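Local coordinates for galactose-binding-like protein (Bacteroides thetaiotaomicron, PDB 7M1B) that probably binds carbohydrate as a SusE-like protein, in a family with a potential capacity to degrade it, at residues 124-129 with 140-145; 117-122 with 191-196. All coordinates share one frame; numbering follows the deposited sequence.

Contact 1. Residues 124-129 with 140-145; sequences GGIYIH and FDVSTK
I126 is the first residue along 124-129 to reach the facing strand: its CD1 methyl lies 4.2 Å from CG1 of V142, an ordinary van der Waals touch. Its side chain also packs on V119 of the adjoining strand 118-122 and on F178 across the interior, so V142 is one of several apolar neighbours. I128, two residues on and pointing to the same side of the strand, carries most of the contact. It and V142 point at each other tip to tip, and I128 CD1 comes to 3.5 Å from V142 CG2, tighter than usual for two methyls; V142 CG1 is farther from the same methyl, at 4.2 Å. The extended chain of I128 (chi2 168°) sends CD1 forward. On V142, chi1 of 179° puts CG1 opposite the backbone N and CG2 beside it, and CG2 is the branch that meets I128 CD1. CG1 is thus the methyl that both isoleucines approach, more loosely, each with its CD1. The backbones themselves stay well apart, the CA atoms of I128 and V142 being 9.5 Å from each other. That spacing belongs to a β-sandwich: strand 125-131 is the middle strand of a three-stranded antiparallel sheet, strand 138-144 an inner strand of a four-stranded one, and the strand orders match a fibronectin type III-like fold. I128 is further enclosed by I117, V180 and F166, while V142 also leans on L168, so the methyl pair is buried between both sheets. F140 flanks the pair, its ring meeting that of F166 edge-to-face.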
loop_
_atom_site.group_PDB
_atom_site.type_symbol
_atom_site.label_atom_id
_atom_site.label_comp_id
_atom_site.label_asym_id
_atom_site.label_seq_id
_atom_site.Cartn_x
_atom_site.Cartn_y
_atom_site.Cartn_z
ATOM N N GLY A 124 -1.424 -13.263 -6.577
ATOM C CA GLY A 124 -1.326 -14.669 -6.184
ATOM C C GLY A 124 -2.709 -15.285 -5.906
ATOM O O GLY A 124 -2.831 -16.370 -5.336
ATOM N N GLY A 125 -3.780 -14.671 -6.407
ATOM C CA GLY A 125 -5.098 -15.286 -6.216
ATOM C C GLY A 125 -6.235 -14.426 -6.727
ATOM O O GLY A 125 -6.168 -13.798 -7.786
ATOM N N ILE A 126 -7.359 -14.513 -5.980
ATOM C CA ILE A 126 -8.554 -13.812 -6.400
ATOM C C ILE A 126 -9.103 -13.020 -5.214
ATOM O O ILE A 126 -8.842 -13.346 -4.042
ATOM C CB ILE A 126 -9.597 -14.792 -6.974
ATOM C CG1 ILE A 126 -9.876 -15.903 -5.957
ATOM C CG2 ILE A 126 -9.138 -15.323 -8.328
ATOM C CD1 ILE A 126 -11.139 -16.741 -6.309
ATOM N N TYR A 127 -9.821 -11.968 -5.573
ATOM C CA TYR A 127 -10.546 -11.153 -4.615
ATOM C C TYR A 127 -12.035 -11.332 -4.883
ATOM O O TYR A 127 -12.480 -11.083 -6.001
ATOM C CB TYR A 127 -10.110 -9.689 -4.716
ATOM C CG TYR A 127 -10.882 -8.711 -3.879
ATOM C CD1 TYR A 127 -10.805 -8.761 -2.488
ATOM C CD2 TYR A 127 -11.702 -7.754 -4.474
ATOM C CE1 TYR A 127 -11.505 -7.864 -1.709
ATOM C CE2 TYR A 127 -12.428 -6.861 -3.691
ATOM C CZ TYR A 127 -12.320 -6.915 -2.305
ATOM O OH TYR A 127 -13.057 -6.097 -1.466
ATOM N N ILE A 128 -12.774 -11.730 -3.855
ATOM C CA ILE A 128 -14.216 -11.991 -3.993
ATOM C C ILE A 128 -14.990 -10.913 -3.254
ATOM O O ILE A 128 -14.695 -10.668 -2.085
ATOM C CB ILE A 128 -14.553 -13.379 -3.440
ATOM C CG1 ILE A 128 -13.898 -14.462 -4.295
ATOM C CG2 ILE A 128 -16.071 -13.565 -3.423
ATOM C CD1 ILE A 128 -13.917 -15.840 -3.688
ATOM N N HIS A 129 -15.930 -10.246 -3.931
ATOM C CA HIS A 129 -16.725 -9.213 -3.279
ATOM C C HIS A 129 -18.198 -9.362 -3.644
ATOM O O HIS A 129 -18.554 -9.743 -4.757
ATOM C CB HIS A 129 -16.185 -7.786 -3.461
ATOM C CG HIS A 129 -15.845 -7.397 -4.855
ATOM N ND1 HIS A 129 -16.467 -6.342 -5.504
ATOM C CD2 HIS A 129 -14.924 -7.898 -5.710
ATOM C CE1 HIS A 129 -15.931 -6.206 -6.713
ATOM N NE2 HIS A 129 -14.993 -7.164 -6.861
ATOM N N PHE A 140 -18.925 -18.689 2.518
ATOM C CA PHE A 140 -18.511 -18.813 1.137
ATOM C C PHE A 140 -17.553 -19.988 1.019
ATOM O O PHE A 140 -16.562 -20.021 1.741
ATOM C CB PHE A 140 -17.819 -17.518 0.720
ATOM C CG PHE A 140 -18.719 -16.309 0.605
ATOM C CD1 PHE A 140 -19.183 -15.640 1.742
ATOM C CD2 PHE A 140 -19.113 -15.826 -0.641
ATOM C CE1 PHE A 140 -19.971 -14.502 1.625
ATOM C CE2 PHE A 140 -19.887 -14.677 -0.761
ATOM C CZ PHE A 140 -20.309 -14.011 0.364
ATOM N N ASP A 141 -17.874 -20.950 0.140
ATOM C CA ASP A 141 -16.984 -22.090 -0.068
ATOM C C ASP A 141 -16.328 -21.897 -1.429
ATOM O O ASP A 141 -17.037 -21.846 -2.440
ATOM C CB ASP A 141 -17.754 -23.420 -0.094
ATOM C CG ASP A 141 -18.254 -23.831 1.278
ATOM O OD1 ASP A 141 -17.439 -23.749 2.241
ATOM O OD2 ASP A 141 -19.460 -24.201 1.382
ATOM N N VAL A 142 -14.985 -21.806 -1.467
ATOM C CA VAL A 142 -14.314 -21.437 -2.720
ATOM C C VAL A 142 -13.412 -22.595 -3.175
ATOM O O VAL A 142 -12.494 -23.039 -2.385
ATOM C CB VAL A 142 -13.476 -20.140 -2.623
ATOM C CG1 VAL A 142 -12.795 -19.850 -3.952
ATOM C CG2 VAL A 142 -14.330 -18.956 -2.184
ATOM N N SER A 143 -13.753 -23.149 -4.360
ATOM C CA SER A 143 -13.109 -24.380 -4.804
ATOM C C SER A 143 -12.185 -24.124 -5.985
ATOM O O SER A 143 -12.428 -23.234 -6.806
ATOM C CB SER A 143 -14.134 -25.450 -5.138
ATOM O OG SER A 143 -15.030 -25.667 -4.054
ATOM N N THR A 144 -11.119 -24.928 -6.046
ATOM C CA THR A 144 -10.276 -24.987 -7.229
ATOM C C THR A 144 -10.026 -26.463 -7.516
ATOM O O THR A 144 -10.326 -27.315 -6.670
ATOM C CB THR A 144 -9.000 -24.127 -7.132
ATOM O OG1 THR A 144 -8.158 -24.683 -6.109
ATOM C CG2 THR A 144 -9.267 -22.668 -6.825
ATOM N N LYS A 145 -9.506 -26.750 -8.715
ATOM C CA LYS A 145 -9.303 -28.125 -9.147
ATOM C C LYS A 145 -7.955 -28.639 -8.620
ATOM O O LYS A 145 -7.001 -27.826 -8.588
ATOM C CB LYS A 145 -9.427 -28.254 -10.670
ATOM C CG LYS A 145 -10.835 -28.100 -11.242
ATOM C CD LYS A 145 -10.985 -28.743 -12.620
ATOM C CE LYS A 145 -12.263 -28.358 -13.345
ATOM N NZ LYS A 145 -12.070 -27.243 -14.308
#

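Contact 2. Residues 117-122 with 191-196; sequences IEVNPT and EEYLTT
I117 sets its CG2 methyl over the centre of the Y193 ring, 3.6 Å above the plane, in a CH-pi contact only 13° off the ring normal. The two segments bring together edge strands of a fibronectin type III-like β-sandwich: 118-122 borders one sheet, 193-197 the other, and these side chains close that flank. A chi1 of -180° swings the Y193 ring out from its strand toward I117 and V119. V119 and Y193 run past one another, pointing opposite ways, with V119 CG2 meeting Y193 CE2 obliquely at 3.6 Å. The other branch, V119 CG1, approaches T195 CG2 at 4.0 Å. With an alanine here instead of Y193, the I117 methyl would probably lose its aromatic platform and a gap would open beside V119. Beyond the apolar patch a water bridges the strands, donating to V119 O at 2.8 Å and bonding T195 OG1 at 2.8 Å, with a weak, longer link to Y193 OH. On the other face of 118-122, N120 ND2 gives a nearly straight bond (170°) to the anti lone pair of E118 OE2, 3.0 Å away, the carboxylate oxygen lying almost in the amide plane.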
loop_
_atom_site.group_PDB
_atom_site.type_symbol
_atom_site.label_atom_id
_atom_site.label_comp_id
_atom_site.label_asym_id
_atom_site.label_seq_id
_atom_site.Cartn_x
_atom_site.Cartn_y
_atom_site.Cartn_z
ATOM N N ILE A 117 -22.228 -11.180 -7.058
ATOM C CA ILE A 117 -20.837 -11.481 -6.732
ATOM C C ILE A 117 -19.984 -10.961 -7.877
ATOM O O ILE A 117 -20.475 -10.967 -9.025
ATOM C CB ILE A 117 -20.621 -12.997 -6.467
ATOM C CG1 ILE A 117 -19.284 -13.247 -5.676
ATOM C CG2 ILE A 117 -20.763 -13.905 -7.719
ATOM C CD1 ILE A 117 -19.087 -14.722 -5.322
ATOM N N GLU A 118 -18.806 -10.436 -7.498
ATOM C CA GLU A 118 -17.755 -10.083 -8.424
ATOM C C GLU A 118 -16.479 -10.781 -7.973
ATOM O O GLU A 118 -16.222 -10.863 -6.766
ATOM C CB GLU A 118 -17.595 -8.558 -8.636
ATOM C CG GLU A 118 -16.657 -8.165 -9.752
ATOM C CD GLU A 118 -16.658 -6.698 -10.129
ATOM O OE1 GLU A 118 -17.681 -6.008 -9.902
ATOM O OE2 GLU A 118 -15.644 -6.257 -10.696
ATOM N N VAL A 119 -15.731 -11.350 -8.920
ATOM C CA VAL A 119 -14.490 -12.025 -8.596
ATOM C C VAL A 119 -13.416 -11.461 -9.530
ATOM O O VAL A 119 -13.531 -11.497 -10.779
ATOM C CB VAL A 119 -14.637 -13.543 -8.778
ATOM C CG1 VAL A 119 -13.435 -14.331 -8.270
ATOM C CG2 VAL A 119 -15.922 -14.082 -8.120
ATOM N N ASN A 120 -12.389 -10.863 -8.920
ATOM C CA ASN A 120 -11.350 -10.222 -9.727
ATOM C C ASN A 120 -9.996 -10.825 -9.387
ATOM O O ASN A 120 -9.755 -11.277 -8.260
ATOM C CB ASN A 120 -11.211 -8.732 -9.393
ATOM C CG ASN A 120 -12.521 -7.981 -9.442
ATOM O OD1 ASN A 120 -12.821 -7.210 -8.531
ATOM N ND2 ASN A 120 -13.236 -8.122 -10.538
ATOM N N PRO A 121 -9.013 -10.787 -10.319
ATOM C CA PRO A 121 -7.670 -11.223 -9.957
ATOM C C PRO A 121 -7.077 -10.294 -8.897
ATOM O O PRO A 121 -7.357 -9.087 -8.865
ATOM C CB PRO A 121 -6.873 -11.053 -11.258
ATOM C CG PRO A 121 -7.868 -10.837 -12.357
ATOM C CD PRO A 121 -9.166 -10.354 -11.716
ATOM N N THR A 122 -6.255 -10.913 -8.025
ATOM C CA THR A 122 -5.362 -10.153 -7.144
ATOM C C THR A 122 -4.002 -10.867 -7.114
ATOM O O THR A 122 -3.802 -11.917 -7.758
ATOM C CB THR A 122 -5.942 -9.978 -5.713
ATOM O OG1 THR A 122 -5.155 -9.015 -4.982
ATOM C CG2 THR A 122 -5.995 -11.278 -4.929
ATOM N N GLU A 191 -26.599 -21.811 -6.262
ATOM C CA GLU A 191 -25.942 -22.343 -7.456
ATOM C C GLU A 191 -24.477 -21.908 -7.418
ATOM O O GLU A 191 -24.157 -20.908 -6.771
ATOM C CB GLU A 191 -26.587 -21.808 -8.751
ATOM C CG GLU A 191 -26.846 -20.290 -8.727
ATOM C CD GLU A 191 -28.138 -19.714 -8.133
ATOM O OE1 GLU A 191 -28.393 -19.876 -6.893
ATOM O OE2 GLU A 191 -28.880 -19.041 -8.901
ATOM N N GLU A 192 -23.606 -22.663 -8.115
ATOM C CA GLU A 192 -22.202 -22.399 -8.231
ATOM C C GLU A 192 -21.996 -21.219 -9.185
ATOM O O GLU A 192 -22.599 -21.140 -10.264
ATOM C CB GLU A 192 -21.438 -23.601 -8.796
ATOM C CG GLU A 192 -21.394 -24.804 -7.862
ATOM C CD GLU A 192 -20.803 -26.073 -8.463
ATOM O OE1 GLU A 192 -20.822 -26.201 -9.710
ATOM O OE2 GLU A 192 -20.316 -26.925 -7.686
ATOM N N TYR A 193 -21.117 -20.301 -8.793
ATOM C CA TYR A 193 -20.568 -19.328 -9.730
ATOM C C TYR A 193 -19.204 -19.814 -10.210
ATOM O O TYR A 193 -18.329 -20.097 -9.408
ATOM C CB TYR A 193 -20.498 -17.961 -9.047
ATOM C CG TYR A 193 -19.956 -16.839 -9.894
ATOM C CD1 TYR A 193 -20.792 -16.085 -10.713
ATOM C CD2 TYR A 193 -18.601 -16.523 -9.854
ATOM C CE1 TYR A 193 -20.285 -15.050 -11.484
ATOM C CE2 TYR A 193 -18.082 -15.489 -10.617
ATOM C CZ TYR A 193 -18.925 -14.759 -11.436
ATOM O OH TYR A 193 -18.375 -13.762 -12.177
ATOM N N LEU A 194 -19.029 -19.908 -11.529
ATOM C CA LEU A 194 -17.757 -20.329 -12.124
ATOM C C LEU A 194 -17.052 -19.178 -12.836
ATOM O O LEU A 194 -17.666 -18.418 -13.575
ATOM C CB LEU A 194 -18.021 -21.454 -13.130
ATOM C CG LEU A 194 -18.731 -22.684 -12.572
ATOM C CD1 LEU A 194 -18.752 -23.744 -13.655
ATOM C CD2 LEU A 194 -18.031 -23.225 -11.315
ATOM N N THR A 195 -15.739 -19.055 -12.622
ATOM C CA THR A 195 -14.997 -18.071 -13.401
ATOM C C THR A 195 -13.589 -18.603 -13.646
ATOM O O THR A 195 -13.058 -19.363 -12.817
ATOM C CB THR A 195 -15.025 -16.672 -12.747
ATOM O OG1 THR A 195 -14.384 -15.699 -13.582
ATOM C CG2 THR A 195 -14.324 -16.639 -11.405
ATOM N N THR A 196 -13.034 -18.252 -14.818
ATOM C CA THR A 196 -11.633 -18.562 -15.108
ATOM C C THR A 196 -10.834 -17.260 -15.077
ATOM O O THR A 196 -11.202 -16.323 -15.784
ATOM C CB THR A 196 -11.457 -19.211 -16.488
ATOM O OG1 THR A 196 -12.170 -20.444 -16.459
ATOM C CG2 THR A 196 -9.997 -19.379 -16.879
HETATM O O HOH W 1 -15.015 -13.192 -12.515
#

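In the fold
Contacts 1 and 2 are two parts of the same sandwich interior, their centres about 7 Å apart, and both segments of contact 1 fall between those of contact 2 in the sequence. Strands 118-122 and 125-131 are sheet neighbours: the backbone bond Y127 N to N120 O is 2.8 Å long. On the outer face H129 NE2 lies 2.7 Å from N120 OD1, a probable hydrogen bond that ties the two contacts again. Inside, V119 packs on both I126 and I128, so the core of contact 1 runs on into the border formed by contact 2. Their centres lie about 22 and 24 Å from that of the chain, on the same side.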